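PDB 3FOK: uncharacterized protein Cgl0159 from Corynebacterium glutamicum, which is of unknown function but belongs to a family in the TIM-barrel clan, whose many enzymes suggest, without proving, a catalytic role. Local coordinates for residues A[9-14]-A[71-76]; A[16-21]-A[94-99]. All coordinates share one frame; numbering follows the deposited sequence.

Overall arrangement
Both contacts fasten the N-terminal helix 8-20 to the TIM barrel. Contact 1 joins its first half to helix 69-81, and contact 2 joins its end to helix 92-100. The centres of the contacts lie 10 Å apart, about 20 Å from the middle of the chain. This is the outer layer of the barrel, yet the touching residues of both are buried, and a second subunit packs on both. The chemistry differs: contact 1 is wholly apolar, while contact 2 is a salt bridge. They touch in several places, among them D97, which L14 and L73 both border; L14 CD1 lies 3.4 Å from D97 OD1.

Contact 1: A[9-14]-A[71-76]; sequences ESFEAL and ELLERM
F11 reaches from helix 8-20 to L73 on helix 69-81. The backbones stay well apart, with the CA atoms of F11 and L73 9.9 Å from each other. Side chains therefore make the whole contact. The CB of F11 points toward the other helix. The first torsion sets CG of F11 anti to its carbonyl carbon (chi1 -84°), and the ring extends across the gap. Its far end does the touching. CE1 of F11 lies 3.8 Å from CD1 of L73, and CZ of F11 is 4.2 Å from CB of L73. The methyl approaches the ring at a slant, neither over the face nor at the edge. L14, one helical turn after F11, adds a second apolar touch. Its CD2 sits 4.3 Å from CD1 of L73 and lies at the edge of the F11 ring, in its plane. One methyl of L73 thus meets both residues of helix 8-20. Y70, just before 71-76, packs edge-to-face with the F11 ring. I6 also touches F11, and its backbone N is bound by E74 OE2. T237 of the second subunit packs on both L14 and L73. The touching residues are buried, although only 132 Å² is covered between the segments. This is apolar helix-to-helix packing on the outside of a TIM barrel, where an N-terminal helix lies against a helix of the outer layer.

Contact 2: A[16-21]-A[94-99]; sequences RMRAAE and IIDDLA
R18 crosses from helix 8-20 to D97 on helix 92-100 and forms a salt bridge. NE of R18 donates to OD1 of D97 over 2.9 Å, and the bond is nearly straight, at 170° about the hydrogen. The oxygen is met on its syn side and lies close to the guanidinium plane. The two flat groups are steeply turned, with their planes 79° apart, so the pair is not a flat, two-bond fork. An extended run from CG to NE carries the head of R18 across the gap (chi3 152°). The close part of the contact is confined to this spot. NH2 of R18 is 3.5 Å from the same OD1, and CD of R18 is 3.9 Å from it.

The looser part lies toward D96. Here NH2 of R18 comes 3.9 Å from CB of D96, while its distance to OD2 of D96 is 4.4 Å, too long for a salt bridge. The second subunit bonds to both side chains here. S216 of that subunit takes a bond from R18 NH1 through its O and gives one to D96 OD2 through its N. T237 of the second subunit makes a weak hydrogen bond to D97 OD2.

R18, D96 and D97 are all buried. R18 is bonded to D97 and lies near D96, so it probably offsets much of their negative charge; a weak, long ion pair of D96 with R140 may add to this. The chemistry implies that this charged cluster serves the subunit interface as well as the attachment of the N-terminal helix.

Contact 1: A[9-14]-A[71-76]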
loop_
_atom_site.group_PDB
_atom_site.type_symbol
_atom_site.label_atom_id
_atom_site.label_comp_id
_atom_site.label_asym_id
_atom_site.label_seq_id
_atom_site.Cartn_x
_atom_site.Cartn_y
_atom_site.Cartn_z
ATOM N N GLU A 9 16.437 -31.873 30.978
ATOM C CA GLU A 9 17.794 -31.443 30.669
ATOM C C GLU A 9 17.865 -30.908 29.243
ATOM O O GLU A 9 18.613 -29.972 28.959
ATOM C CB GLU A 9 18.781 -32.598 30.850
ATOM C CG GLU A 9 19.105 -32.888 32.307
ATOM C CD GLU A 9 18.577 -34.228 32.779
ATOM O OE1 GLU A 9 17.395 -34.530 32.519
ATOM O OE2 GLU A 9 19.349 -34.974 33.420
ATOM N N SER A 10 17.081 -31.499 28.348
ATOM C CA SER A 10 17.061 -31.046 26.964
ATOM C C SER A 10 16.361 -29.694 26.872
ATOM O O SER A 10 16.731 -28.854 26.053
ATOM C CB SER A 10 16.360 -32.069 26.076
ATOM O OG SER A 10 17.214 -33.168 25.823
ATOM N N PHE A 11 15.358 -29.481 27.722
ATOM C CA PHE A 11 14.648 -28.211 27.733
ATOM C C PHE A 11 15.544 -27.106 28.267
ATOM O O PHE A 11 15.460 -25.961 27.823
ATOM C CB PHE A 11 13.371 -28.300 28.569
ATOM C CG PHE A 11 12.201 -28.867 27.818
ATOM C CD1 PHE A 11 11.944 -28.462 26.514
ATOM C CD2 PHE A 11 11.349 -29.789 28.412
ATOM C CE1 PHE A 11 10.858 -28.965 25.808
ATOM C CE2 PHE A 11 10.252 -30.301 27.713
ATOM C CZ PHE A 11 10.008 -29.885 26.405
ATOM N N GLU A 12 16.402 -27.442 29.221
ATOM C CA GLU A 12 17.307 -26.444 29.767
ATOM C C GLU A 12 18.254 -26.012 28.652
ATOM O O GLU A 12 18.590 -24.838 28.532
ATOM C CB GLU A 12 18.113 -27.009 30.942
ATOM C CG GLU A 12 19.040 -25.983 31.565
ATOM C CD GLU A 12 18.283 -24.778 32.100
ATOM O OE1 GLU A 12 18.892 -23.693 32.229
ATOM O OE2 GLU A 12 17.077 -24.919 32.405
ATOM N N ALA A 13 18.671 -26.971 27.833
ATOM C CA ALA A 13 19.572 -26.696 26.722
ATOM C C ALA A 13 18.878 -25.852 25.654
ATOM O O ALA A 13 19.483 -24.936 25.097
ATOM C CB ALA A 13 20.067 -28.006 26.118
ATOM N N LEU A 14 17.612 -26.164 25.367
ATOM C CA LEU A 14 16.832 -25.425 24.370
ATOM C C LEU A 14 16.680 -23.969 24.784
ATOM O O LEU A 14 17.010 -23.066 24.023
ATOM C CB LEU A 14 15.446 -26.061 24.197
ATOM C CG LEU A 14 14.336 -25.306 23.447
ATOM C CD1 LEU A 14 14.747 -24.995 22.016
ATOM C CD2 LEU A 14 13.073 -26.153 23.452
ATOM N N GLU A 71 4.424 -28.931 27.356
ATOM C CA GLU A 71 3.648 -30.153 27.177
ATOM C C GLU A 71 3.312 -30.317 25.703
ATOM O O GLU A 71 3.259 -31.432 25.194
ATOM C CB GLU A 71 2.347 -30.113 27.979
ATOM C CG GLU A 71 2.514 -29.862 29.458
ATOM C CD GLU A 71 1.251 -30.173 30.240
ATOM O OE1 GLU A 71 0.147 -30.034 29.666
ATOM O OE2 GLU A 71 1.361 -30.541 31.430
ATOM N N LEU A 72 3.082 -29.201 25.021
ATOM C CA LEU A 72 2.760 -29.241 23.601
ATOM C C LEU A 72 3.927 -29.903 22.882
ATOM O O LEU A 72 3.736 -30.793 22.057
ATOM C CB LEU A 72 2.556 -27.827 23.051
ATOM C CG LEU A 72 1.698 -27.658 21.789
ATOM C CD1 LEU A 72 1.975 -26.291 21.184
ATOM C CD2 LEU A 72 2.007 -28.743 20.770
ATOM N N LEU A 73 5.141 -29.470 23.211
ATOM C CA LEU A 73 6.338 -30.026 22.597
ATOM C C LEU A 73 6.499 -31.509 22.925
ATOM O O LEU A 73 6.888 -32.296 22.062
ATOM C CB LEU A 73 7.576 -29.238 23.043
ATOM C CG LEU A 73 7.684 -27.804 22.498
ATOM C CD1 LEU A 73 8.877 -27.092 23.122
ATOM C CD2 LEU A 73 7.820 -27.843 20.987
ATOM N N GLU A 74 6.195 -31.893 24.163
ATOM C CA GLU A 74 6.305 -33.293 24.567
ATOM C C GLU A 74 5.335 -34.138 23.751
ATOM O O GLU A 74 5.707 -35.161 23.177
ATOM C CB GLU A 74 5.977 -33.459 26.055
ATOM C CG GLU A 74 7.112 -34.027 26.904
ATOM C CD GLU A 74 7.637 -35.360 26.392
ATOM O OE1 GLU A 74 6.858 -36.337 26.325
ATOM O OE2 GLU A 74 8.837 -35.430 26.060
ATOM N N ARG A 75 4.081 -33.702 23.706
ATOM C CA ARG A 75 3.055 -34.417 22.963
ATOM C C ARG A 75 3.458 -34.524 21.495
ATOM O O ARG A 75 3.165 -35.514 20.833
ATOM C CB ARG A 75 1.714 -33.696 23.118
ATOM C CG ARG A 75 1.367 -33.413 24.577
ATOM C CD ARG A 75 0.099 -32.594 24.724
ATOM N NE ARG A 75 -1.092 -33.432 24.767
ATOM C CZ ARG A 75 -1.635 -33.909 25.882
ATOM N NH1 ARG A 75 -1.099 -33.627 27.060
ATOM N NH2 ARG A 75 -2.713 -34.677 25.817
HETATM N N MSE A 76 4.147 -33.500 20.998
HETATM C CA MSE A 76 4.612 -33.485 19.616
HETATM C C MSE A 76 5.742 -34.496 19.448
HETATM O O MSE A 76 5.760 -35.272 18.492
HETATM C CB MSE A 76 5.112 -32.085 19.230
HETATM C CG MSE A 76 4.277 -31.385 18.164
HETATM SE SE MSE A 76 4.192 -32.358 16.495
HETATM C CE MSE A 76 2.797 -33.590 16.969
#

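Contact 2: A[16-21]-A[94-99]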
loop_
_atom_site.group_PDB
_atom_site.type_symbol
_atom_site.label_atom_id
_atom_site.label_comp_id
_atom_site.label_asym_id
_atom_site.label_seq_id
_atom_site.Cartn_x
_atom_site.Cartn_y
_atom_site.Cartn_z
ATOM N N ARG A 16 18.329 -22.398 27.040
ATOM C CA ARG A 16 19.681 -21.887 27.140
ATOM C C ARG A 16 20.286 -21.634 25.767
ATOM O O ARG A 16 21.162 -20.790 25.616
ATOM C CB ARG A 16 20.534 -22.877 27.927
ATOM C CG ARG A 16 21.884 -22.354 28.330
ATOM C CD ARG A 16 22.539 -23.276 29.346
ATOM N NE ARG A 16 21.820 -23.299 30.619
ATOM C CZ ARG A 16 22.368 -23.690 31.766
ATOM N NH1 ARG A 16 23.637 -24.089 31.794
ATOM N NH2 ARG A 16 21.658 -23.675 32.887
HETATM N N MSE A 17 19.810 -22.352 24.757
HETATM C CA MSE A 17 20.339 -22.165 23.413
HETATM C C MSE A 17 19.803 -20.870 22.812
HETATM O O MSE A 17 20.575 -20.022 22.364
HETATM C CB MSE A 17 19.964 -23.338 22.507
HETATM C CG MSE A 17 20.693 -23.304 21.175
HETATM SE SE MSE A 17 19.999 -24.528 19.846
HETATM C CE MSE A 17 20.620 -26.200 20.608
ATOM N N ARG A 18 18.480 -20.728 22.808
ATOM C CA ARG A 18 17.830 -19.539 22.269
ATOM C C ARG A 18 18.412 -18.267 22.872
ATOM O O ARG A 18 18.537 -17.241 22.197
ATOM C CB ARG A 18 16.330 -19.578 22.561
ATOM C CG ARG A 18 15.523 -20.526 21.689
ATOM C CD ARG A 18 14.074 -20.566 22.161
ATOM N NE ARG A 18 13.151 -20.890 21.081
ATOM C CZ ARG A 18 12.890 -20.085 20.055
ATOM N NH1 ARG A 18 13.485 -18.901 19.969
ATOM N NH2 ARG A 18 12.032 -20.464 19.115
ATOM N N ALA A 19 18.767 -18.342 24.148
ATOM C CA ALA A 19 19.318 -17.197 24.853
ATOM C C ALA A 19 20.728 -16.806 24.428
ATOM O O ALA A 19 20.950 -15.688 23.967
ATOM C CB ALA A 19 19.288 -17.460 26.354
ATOM N N ALA A 20 21.674 -17.730 24.572
ATOM C CA ALA A 20 23.074 -17.449 24.262
ATOM C C ALA A 20 23.660 -17.919 22.926
ATOM O O ALA A 20 24.630 -17.329 22.447
ATOM C CB ALA A 20 23.945 -17.955 25.400
ATOM N N GLU A 21 23.112 -18.978 22.333
ATOM C CA GLU A 21 23.616 -19.467 21.043
ATOM C C GLU A 21 22.474 -19.522 20.030
ATOM O O GLU A 21 22.170 -20.579 19.486
ATOM C CB GLU A 21 24.236 -20.864 21.185
ATOM C CG GLU A 21 25.563 -20.921 21.937
ATOM C CD GLU A 21 26.196 -22.314 21.902
ATOM O OE1 GLU A 21 25.554 -23.280 22.380
ATOM O OE2 GLU A 21 27.335 -22.443 21.395
ATOM N N ILE A 94 7.386 -23.023 16.829
ATOM C CA ILE A 94 7.203 -24.437 17.147
ATOM C C ILE A 94 8.251 -25.280 16.423
ATOM O O ILE A 94 8.857 -26.179 17.009
ATOM C CB ILE A 94 5.786 -24.928 16.726
ATOM C CG1 ILE A 94 4.715 -24.232 17.573
ATOM C CG2 ILE A 94 5.677 -26.445 16.890
ATOM C CD1 ILE A 94 4.691 -24.665 19.029
ATOM N N ILE A 95 8.470 -24.977 15.149
ATOM C CA ILE A 95 9.440 -25.723 14.363
ATOM C C ILE A 95 10.871 -25.519 14.854
ATOM O O ILE A 95 11.635 -26.480 14.940
ATOM C CB ILE A 95 9.340 -25.363 12.866
ATOM C CG1 ILE A 95 7.956 -25.745 12.343
ATOM C CG2 ILE A 95 10.414 -26.087 12.075
ATOM C CD1 ILE A 95 7.577 -27.200 12.587
ATOM N N ASP A 96 11.239 -24.284 15.184
ATOM C CA ASP A 96 12.592 -24.034 15.668
ATOM C C ASP A 96 12.879 -24.857 16.926
ATOM O O ASP A 96 13.930 -25.493 17.013
ATOM C CB ASP A 96 12.823 -22.542 15.945
ATOM C CG ASP A 96 12.784 -21.692 14.675
ATOM O OD1 ASP A 96 13.152 -22.201 13.592
ATOM O OD2 ASP A 96 12.399 -20.505 14.757
ATOM N N ASP A 97 11.962 -24.863 17.892
ATOM C CA ASP A 97 12.196 -25.649 19.099
ATOM C C ASP A 97 12.435 -27.106 18.715
ATOM O O ASP A 97 13.485 -27.667 19.022
ATOM C CB ASP A 97 11.015 -25.555 20.069
ATOM C CG ASP A 97 10.905 -24.190 20.726
ATOM O OD1 ASP A 97 11.949 -23.522 20.892
ATOM O OD2 ASP A 97 9.775 -23.789 21.090
ATOM N N LEU A 98 11.468 -27.711 18.031
ATOM C CA LEU A 98 11.598 -29.098 17.605
ATOM C C LEU A 98 12.900 -29.324 16.838
ATOM O O LEU A 98 13.526 -30.373 16.965
ATOM C CB LEU A 98 10.411 -29.505 16.731
ATOM C CG LEU A 98 9.042 -29.664 17.401
ATOM C CD1 LEU A 98 7.971 -29.901 16.343
ATOM C CD2 LEU A 98 9.088 -30.824 18.389
ATOM N N ALA A 99 13.311 -28.338 16.049
ATOM C CA ALA A 99 14.544 -28.466 15.284
ATOM C C ALA A 99 15.739 -28.405 16.224
ATOM O O ALA A 99 16.679 -29.193 16.111
ATOM C CB ALA A 99 14.635 -27.356 14.239
#